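Local structure of vaginolysin (Gardnerella vaginalis, 5IMY) at residues L25-Y28 and L29-L32; C236-P239 and D240-K243; R88-P91 and G92-F95. The protein probably binds cholesterol in host cell membranes and acts there as a pore-forming toxin of the cholesterol-dependent cytolysin family. One frame throughout, in Å; residues are numbered along the deposited sequence.

Overall arrangement
Three local contacts, each within one continuous stretch of eight residues, sit on the same side of the chain's centre and differ in burial. Contact 1 is the partly buried C-terminal end of helix 22-30, and contact 2 is the surface start of the short helix 240-243; they touch, as where Tyr28 CB lies 3.6 Å from Pro239 CB. Contact 3 is the buried one, a turn leading into strand 94-96, with its centre about 20 and 19 Å from those of contacts 1 and 2. Helical backbone bonds dominate the first two, aided in contact 1 by an amide stacked on an indole. In contact 3 a single turn bond is joined by a methyl group over a phenol ring.

Contact 1: L25-Y28 and L29-L32; sequences LNNY and LWDL
Asn26 and Trp30, one helical turn apart, lie side by side and point the same way, the amide stacked on the indole with their planes 18° apart. Asn26 CB sits over one face of the six-membered ring of Trp30, 4.0 Å from its centroid, a CH-pi contact displaced toward the rim; CG follows over CH2. At the edge of the same ring, in its plane, Asn27 OD1 lies 3.9 Å from Trp30 CE3. A second cluster forms round Tyr28, whose CG stands anti to the backbone N (chi1 175°) and beside the carbonyl carbon. From there CD2 of the Tyr28 ring meets Leu29 CD2 at 3.8 Å, while Leu32 CD2 covers one face, 4.1 Å from Tyr28 CZ.

Beneath these side chains run the i to i+4 bonds of helix 22-30. Leu29 N donates to Leu25 O (3.1 Å) and Trp30 N to Asn26 O (3.0 Å). The last, from Asp31 N to Asn27 O, is the most bent, 141° at the hydrogen, and Asp31 is the first residue to leave helical geometry.

Farther out, Asn26 OD1 accepts from Ala230 N and ND2 bonds Ser228 OG, which fixes the amide's rotation, and Tyr28 OH bonds Val247 O. The buried Asn26 amide thus has partners at both polar atoms while its flat side lies against the exposed indole, so one residue serves both polar anchoring and aromatic stacking.

Contact 2: C236-P239 and D240-K243; sequences CTTP and DSLK
Thr238 meets Ser241 and Asp240 with the two branches of its side chain, at the point where the chain winds into helix 240-243. From CB the chain forks. The hydroxyl OG1 of Thr238, anti to the backbone N (chi1 178°), comes near the start of the helix, 3.5 Å from Asp240 N and 3.9 Å from Asp240 CB. The methyl CG2 of Thr238, set between the backbone N and the carbonyl carbon, lies instead 4.0 Å from Ser241 CB. Ser241 CB also lies 3.2 Å from Thr237 O, with Thr238 O close by.

The backbone beneath the fork supplies the bonds that begin the helix. Ser241 N donates to Thr238 O from above the carbonyl plane, 52° out of it. Pro239 O is gripped twice: Leu242 N reaches it over 2.9 Å, again from above the plane, whereas Lys243 N approaches at 3.0 Å in the carbonyl plane along a nearly straight N-H line of 170°. One oxygen therefore serves both an i+3 and an i+4 donor in the first turn.

Upstream, Cys236 is joined by a disulfide to Cys18. Helix 22-30 lies alongside: its Leu25 touches Thr237, and its Tyr28 meets Pro239 and Lys243. Leu242, the buried residue of the turn, packs on Leu25 and Leu29 of helix 22-30 and on Phe233 and Val247 of the nearby loops.

Contact 3: R88-P91 and G92-F95; sequences RVYP and GALF
Ala93 places its methyl squarely over the ring of Tyr90, and this CH-pi contact is the main side-chain interaction of the turn. Ala93 CB stands 3.5 Å from the centroid of the Tyr90 ring, only 13° off the normal, and close to CZ and CE1. In Tyr90 a chi1 of 49° holds CG between the backbone N and the carbonyl carbon, which lays the ring's face against Ala93.

The polar side is a single backbone bond, from Ala93 N to Tyr90 O, 3.1 Å long and 156° at the hydrogen. It closes a type II beta turn with Pro91 and Gly92 at its corners; Gly92 takes the positive phi usual for glycine at the third position of such a turn. The turn delivers the chain into strand 94-96, which pairs antiparallel with strand 253-261, and Ala93 and Phe95 bond Val256 and Val254 there.

Edge contact comes from Phe95, which presents its CE1-CZ edge to Arg88 O, lying in the ring plane. On the apolar side, Tyr90 and Pro91 both pack on Val142 of helix 139-158, and Phe95 touches Pro106 and Leu108.

Contact 1: L25-Y28 and L29-L32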
loop_
_atom_site.group_PDB
_atom_site.type_symbol
_atom_site.label_atom_id
_atom_site.label_comp_id
_atom_site.label_asym_id
_atom_site.label_seq_id
_atom_site.Cartn_x
_atom_site.Cartn_y
_atom_site.Cartn_z
ATOM N N LEU A 25 -32.110 -49.831 -17.980
ATOM C CA LEU A 25 -32.126 -48.584 -17.223
ATOM C C LEU A 25 -30.771 -48.322 -16.580
ATOM O O LEU A 25 -30.328 -47.173 -16.491
ATOM C CB LEU A 25 -33.223 -48.630 -16.160
ATOM C CG LEU A 25 -33.386 -47.375 -15.300
ATOM C CD1 LEU A 25 -34.180 -46.315 -16.034
ATOM C CD2 LEU A 25 -34.044 -47.722 -13.983
ATOM N N ASN A 26 -30.096 -49.382 -16.131
ATOM C CA ASN A 26 -28.786 -49.223 -15.510
ATOM C C ASN A 26 -27.759 -48.700 -16.505
ATOM O O ASN A 26 -26.890 -47.896 -16.147
ATOM C CB ASN A 26 -28.322 -50.553 -14.917
ATOM C CG ASN A 26 -28.650 -50.684 -13.443
ATOM O OD1 ASN A 26 -28.815 -49.688 -12.740
ATOM N ND2 ASN A 26 -28.737 -51.920 -12.963
ATOM N N ASN A 27 -27.835 -49.146 -17.760
ATOM C CA ASN A 27 -26.879 -48.682 -18.762
ATOM C C ASN A 27 -27.138 -47.230 -19.138
ATOM O O ASN A 27 -26.196 -46.474 -19.398
ATOM C CB ASN A 27 -26.939 -49.575 -20.001
ATOM C CG ASN A 27 -26.248 -50.909 -19.793
ATOM O OD1 ASN A 27 -25.366 -51.040 -18.945
ATOM N ND2 ASN A 27 -26.644 -51.906 -20.574
ATOM N N TYR A 28 -28.407 -46.819 -19.173
ATOM C CA TYR A 28 -28.720 -45.438 -19.523
ATOM C C TYR A 28 -28.218 -44.470 -18.458
ATOM O O TYR A 28 -27.648 -43.423 -18.784
ATOM C CB TYR A 28 -30.225 -45.276 -19.729
ATOM C CG TYR A 28 -30.651 -43.850 -19.983
ATOM C CD1 TYR A 28 -30.345 -43.217 -21.180
ATOM C CD2 TYR A 28 -31.361 -43.135 -19.027
ATOM C CE1 TYR A 28 -30.730 -41.912 -21.418
ATOM C CE2 TYR A 28 -31.753 -41.830 -19.256
ATOM C CZ TYR A 28 -31.434 -41.223 -20.454
ATOM O OH TYR A 28 -31.821 -39.924 -20.690
ATOM N N LEU A 29 -28.414 -44.802 -17.180
ATOM C CA LEU A 29 -27.968 -43.913 -16.113
ATOM C C LEU A 29 -26.453 -43.928 -15.965
ATOM O O LEU A 29 -25.859 -42.909 -15.597
ATOM C CB LEU A 29 -28.634 -44.303 -14.793
ATOM C CG LEU A 29 -30.166 -44.326 -14.789
ATOM C CD1 LEU A 29 -30.685 -44.662 -13.398
ATOM C CD2 LEU A 29 -30.746 -43.004 -15.272
ATOM N N TRP A 30 -25.812 -45.065 -16.242
ATOM C CA TRP A 30 -24.358 -45.141 -16.148
ATOM C C TRP A 30 -23.678 -44.418 -17.302
ATOM O O TRP A 30 -22.596 -43.847 -17.121
ATOM C CB TRP A 30 -23.907 -46.602 -16.119
ATOM C CG TRP A 30 -24.004 -47.267 -14.778
ATOM C CD1 TRP A 30 -23.868 -46.678 -13.554
ATOM C CD2 TRP A 30 -24.258 -48.653 -14.530
ATOM N NE1 TRP A 30 -24.016 -47.613 -12.560
ATOM C CE2 TRP A 30 -24.260 -48.834 -13.132
ATOM C CE3 TRP A 30 -24.483 -49.761 -15.354
ATOM C CZ2 TRP A 30 -24.479 -50.076 -12.541
ATOM C CZ3 TRP A 30 -24.699 -50.993 -14.764
ATOM C CH2 TRP A 30 -24.697 -51.141 -13.372
ATOM N N ASP A 31 -24.284 -44.432 -18.487
ATOM C CA ASP A 31 -23.664 -43.886 -19.686
ATOM C C ASP A 31 -24.007 -42.420 -19.921
ATOM O O ASP A 31 -23.687 -41.888 -20.990
ATOM C CB ASP A 31 -24.068 -44.717 -20.906
ATOM C CG ASP A 31 -23.637 -46.165 -20.794
ATOM O OD1 ASP A 31 -22.833 -46.480 -19.890
ATOM O OD2 ASP A 31 -24.097 -46.988 -21.613
ATOM N N LEU A 32 -24.651 -41.758 -18.962
ATOM C CA LEU A 32 -24.833 -40.317 -19.058
ATOM C C LEU A 32 -23.475 -39.627 -19.060
ATOM O O LEU A 32 -22.587 -39.965 -18.274
ATOM C CB LEU A 32 -25.680 -39.803 -17.894
ATOM C CG LEU A 32 -27.137 -40.263 -17.830
ATOM C CD1 LEU A 32 -27.709 -39.964 -16.455
ATOM C CD2 LEU A 32 -27.974 -39.598 -18.912
#

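Contact 2: C236-P239 and D240-K243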
loop_
_atom_site.group_PDB
_atom_site.type_symbol
_atom_site.label_atom_id
_atom_site.label_comp_id
_atom_site.label_asym_id
_atom_site.label_seq_id
_atom_site.Cartn_x
_atom_site.Cartn_y
_atom_site.Cartn_z
ATOM N N CYS A 236 -40.217 -52.446 -13.744
ATOM C CA CYS A 236 -40.253 -52.443 -15.217
ATOM C C CYS A 236 -40.315 -51.003 -15.724
ATOM O O CYS A 236 -41.290 -50.553 -16.325
ATOM C CB CYS A 236 -41.426 -53.277 -15.726
ATOM S SG CYS A 236 -41.449 -54.998 -15.106
ATOM N N THR A 237 -39.205 -50.288 -15.499
ATOM C CA THR A 237 -39.209 -48.828 -15.557
ATOM C C THR A 237 -38.852 -48.236 -16.911
ATOM O O THR A 237 -39.224 -47.086 -17.167
ATOM C CB THR A 237 -38.245 -48.252 -14.526
ATOM O OG1 THR A 237 -37.135 -49.150 -14.321
ATOM C CG2 THR A 237 -38.965 -48.009 -13.243
ATOM N N THR A 238 -38.138 -48.971 -17.767
ATOM C CA THR A 238 -37.652 -48.524 -19.075
ATOM C C THR A 238 -36.962 -47.160 -19.008
ATOM O O THR A 238 -37.522 -46.199 -18.468
ATOM C CB THR A 238 -38.787 -48.493 -20.118
ATOM O OG1 THR A 238 -38.273 -48.002 -21.361
ATOM C CG2 THR A 238 -39.975 -47.617 -19.703
ATOM N N PRO A 239 -35.753 -47.026 -19.567
ATOM C CA PRO A 239 -35.057 -45.732 -19.480
ATOM C C PRO A 239 -35.759 -44.616 -20.230
ATOM O O PRO A 239 -35.587 -43.444 -19.870
ATOM C CB PRO A 239 -33.677 -46.035 -20.079
ATOM C CG PRO A 239 -33.905 -47.193 -20.980
ATOM C CD PRO A 239 -34.972 -48.019 -20.326
ATOM N N ASP A 240 -36.537 -44.934 -21.268
ATOM C CA ASP A 240 -37.275 -43.894 -21.976
ATOM C C ASP A 240 -38.200 -43.132 -21.039
ATOM O O ASP A 240 -38.477 -41.949 -21.267
ATOM C CB ASP A 240 -38.076 -44.504 -23.128
ATOM C CG ASP A 240 -37.283 -44.576 -24.422
ATOM O OD1 ASP A 240 -36.350 -43.764 -24.600
ATOM O OD2 ASP A 240 -37.601 -45.441 -25.265
ATOM N N SER A 241 -38.689 -43.789 -19.983
ATOM C CA SER A 241 -39.534 -43.103 -19.010
ATOM C C SER A 241 -38.837 -41.880 -18.431
ATOM O O SER A 241 -39.496 -40.897 -18.077
ATOM C CB SER A 241 -39.925 -44.063 -17.888
ATOM O OG SER A 241 -41.331 -44.104 -17.713
ATOM N N LEU A 242 -37.509 -41.925 -18.320
ATOM C CA LEU A 242 -36.731 -40.807 -17.806
ATOM C C LEU A 242 -36.288 -39.867 -18.923
ATOM O O LEU A 242 -36.404 -38.645 -18.787
ATOM C CB LEU A 242 -35.519 -41.335 -17.033
ATOM C CG LEU A 242 -35.770 -41.767 -15.583
ATOM C CD1 LEU A 242 -37.122 -42.452 -15.403
ATOM C CD2 LEU A 242 -34.656 -42.690 -15.133
ATOM N N LYS A 243 -35.773 -40.424 -20.024
ATOM C CA LYS A 243 -35.433 -39.623 -21.196
ATOM C C LYS A 243 -36.535 -38.617 -21.497
ATOM O O LYS A 243 -36.285 -37.412 -21.605
ATOM C CB LYS A 243 -35.192 -40.546 -22.394
ATOM C CG LYS A 243 -35.079 -39.860 -23.753
ATOM C CD LYS A 243 -33.720 -39.213 -23.962
ATOM C CE LYS A 243 -33.515 -38.827 -25.422
ATOM N NZ LYS A 243 -33.636 -39.994 -26.347
#

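Contact 3: R88-P91 and G92-F95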
loop_
_atom_site.group_PDB
_atom_site.type_symbol
_atom_site.label_atom_id
_atom_site.label_comp_id
_atom_site.label_asym_id
_atom_site.label_seq_id
_atom_site.Cartn_x
_atom_site.Cartn_y
_atom_site.Cartn_z
ATOM N N ARG A 88 -39.898 -30.146 -1.015
ATOM C CA ARG A 88 -39.264 -31.062 -1.954
ATOM C C ARG A 88 -37.911 -31.565 -1.473
ATOM O O ARG A 88 -37.179 -32.180 -2.254
ATOM C CB ARG A 88 -39.102 -30.383 -3.314
ATOM C CG ARG A 88 -40.393 -29.788 -3.851
ATOM C CD ARG A 88 -40.307 -28.286 -4.067
ATOM N NE ARG A 88 -40.708 -27.937 -5.425
ATOM C CZ ARG A 88 -41.217 -26.765 -5.787
ATOM N NH1 ARG A 88 -41.411 -25.805 -4.890
ATOM N NH2 ARG A 88 -41.544 -26.556 -7.055
ATOM N N VAL A 89 -37.559 -31.320 -0.216
ATOM C CA VAL A 89 -36.278 -31.740 0.335
ATOM C C VAL A 89 -36.559 -32.809 1.377
ATOM O O VAL A 89 -37.091 -32.520 2.455
ATOM C CB VAL A 89 -35.498 -30.564 0.936
ATOM C CG1 VAL A 89 -34.220 -31.056 1.610
ATOM C CG2 VAL A 89 -35.169 -29.553 -0.146
ATOM N N TYR A 90 -36.205 -34.049 1.056
ATOM C CA TYR A 90 -36.280 -35.136 2.013
ATOM C C TYR A 90 -35.256 -36.185 1.623
ATOM O O TYR A 90 -34.903 -36.291 0.443
ATOM C CB TYR A 90 -37.684 -35.758 2.071
ATOM C CG TYR A 90 -38.292 -36.111 0.727
ATOM C CD1 TYR A 90 -38.150 -37.381 0.187
ATOM C CD2 TYR A 90 -39.027 -35.173 0.012
ATOM C CE1 TYR A 90 -38.714 -37.706 -1.036
ATOM C CE2 TYR A 90 -39.593 -35.486 -1.206
ATOM C CZ TYR A 90 -39.435 -36.750 -1.727
ATOM O OH TYR A 90 -40.002 -37.059 -2.941
ATOM N N PRO A 91 -34.741 -36.953 2.585
ATOM C CA PRO A 91 -33.854 -38.068 2.232
ATOM C C PRO A 91 -34.492 -38.979 1.196
ATOM O O PRO A 91 -35.592 -39.492 1.417
ATOM C CB PRO A 91 -33.643 -38.789 3.571
ATOM C CG PRO A 91 -33.895 -37.747 4.609
ATOM C CD PRO A 91 -34.931 -36.828 4.041
ATOM N N GLY A 92 -33.826 -39.171 0.058
ATOM C CA GLY A 92 -34.327 -40.040 -0.987
ATOM C C GLY A 92 -35.036 -39.346 -2.133
ATOM O O GLY A 92 -35.481 -40.030 -3.063
ATOM N N ALA A 93 -35.162 -38.023 -2.099
ATOM C CA ALA A 93 -35.821 -37.310 -3.184
ATOM C C ALA A 93 -34.919 -37.239 -4.409
ATOM O O ALA A 93 -33.692 -37.210 -4.302
ATOM C CB ALA A 93 -36.204 -35.896 -2.742
ATOM N N LEU A 94 -35.546 -37.213 -5.583
ATOM C CA LEU A 94 -34.844 -37.135 -6.859
ATOM C C LEU A 94 -35.060 -35.763 -7.481
ATOM O O LEU A 94 -36.197 -35.287 -7.564
ATOM C CB LEU A 94 -35.333 -38.219 -7.824
ATOM C CG LEU A 94 -34.987 -39.672 -7.496
ATOM C CD1 LEU A 94 -35.722 -40.600 -8.445
ATOM C CD2 LEU A 94 -33.488 -39.902 -7.578
ATOM N N PHE A 95 -33.970 -35.136 -7.922
ATOM C CA PHE A 95 -34.025 -33.873 -8.643
ATOM C C PHE A 95 -33.256 -34.005 -9.947
ATOM O O PHE A 95 -32.542 -34.983 -10.185
ATOM C CB PHE A 95 -33.420 -32.714 -7.839
ATOM C CG PHE A 95 -33.874 -32.646 -6.412
ATOM C CD1 PHE A 95 -35.209 -32.783 -6.079
ATOM C CD2 PHE A 95 -32.953 -32.430 -5.403
ATOM C CE1 PHE A 95 -35.614 -32.711 -4.760
ATOM C CE2 PHE A 95 -33.350 -32.359 -4.087
ATOM C CZ PHE A 95 -34.682 -32.500 -3.763
#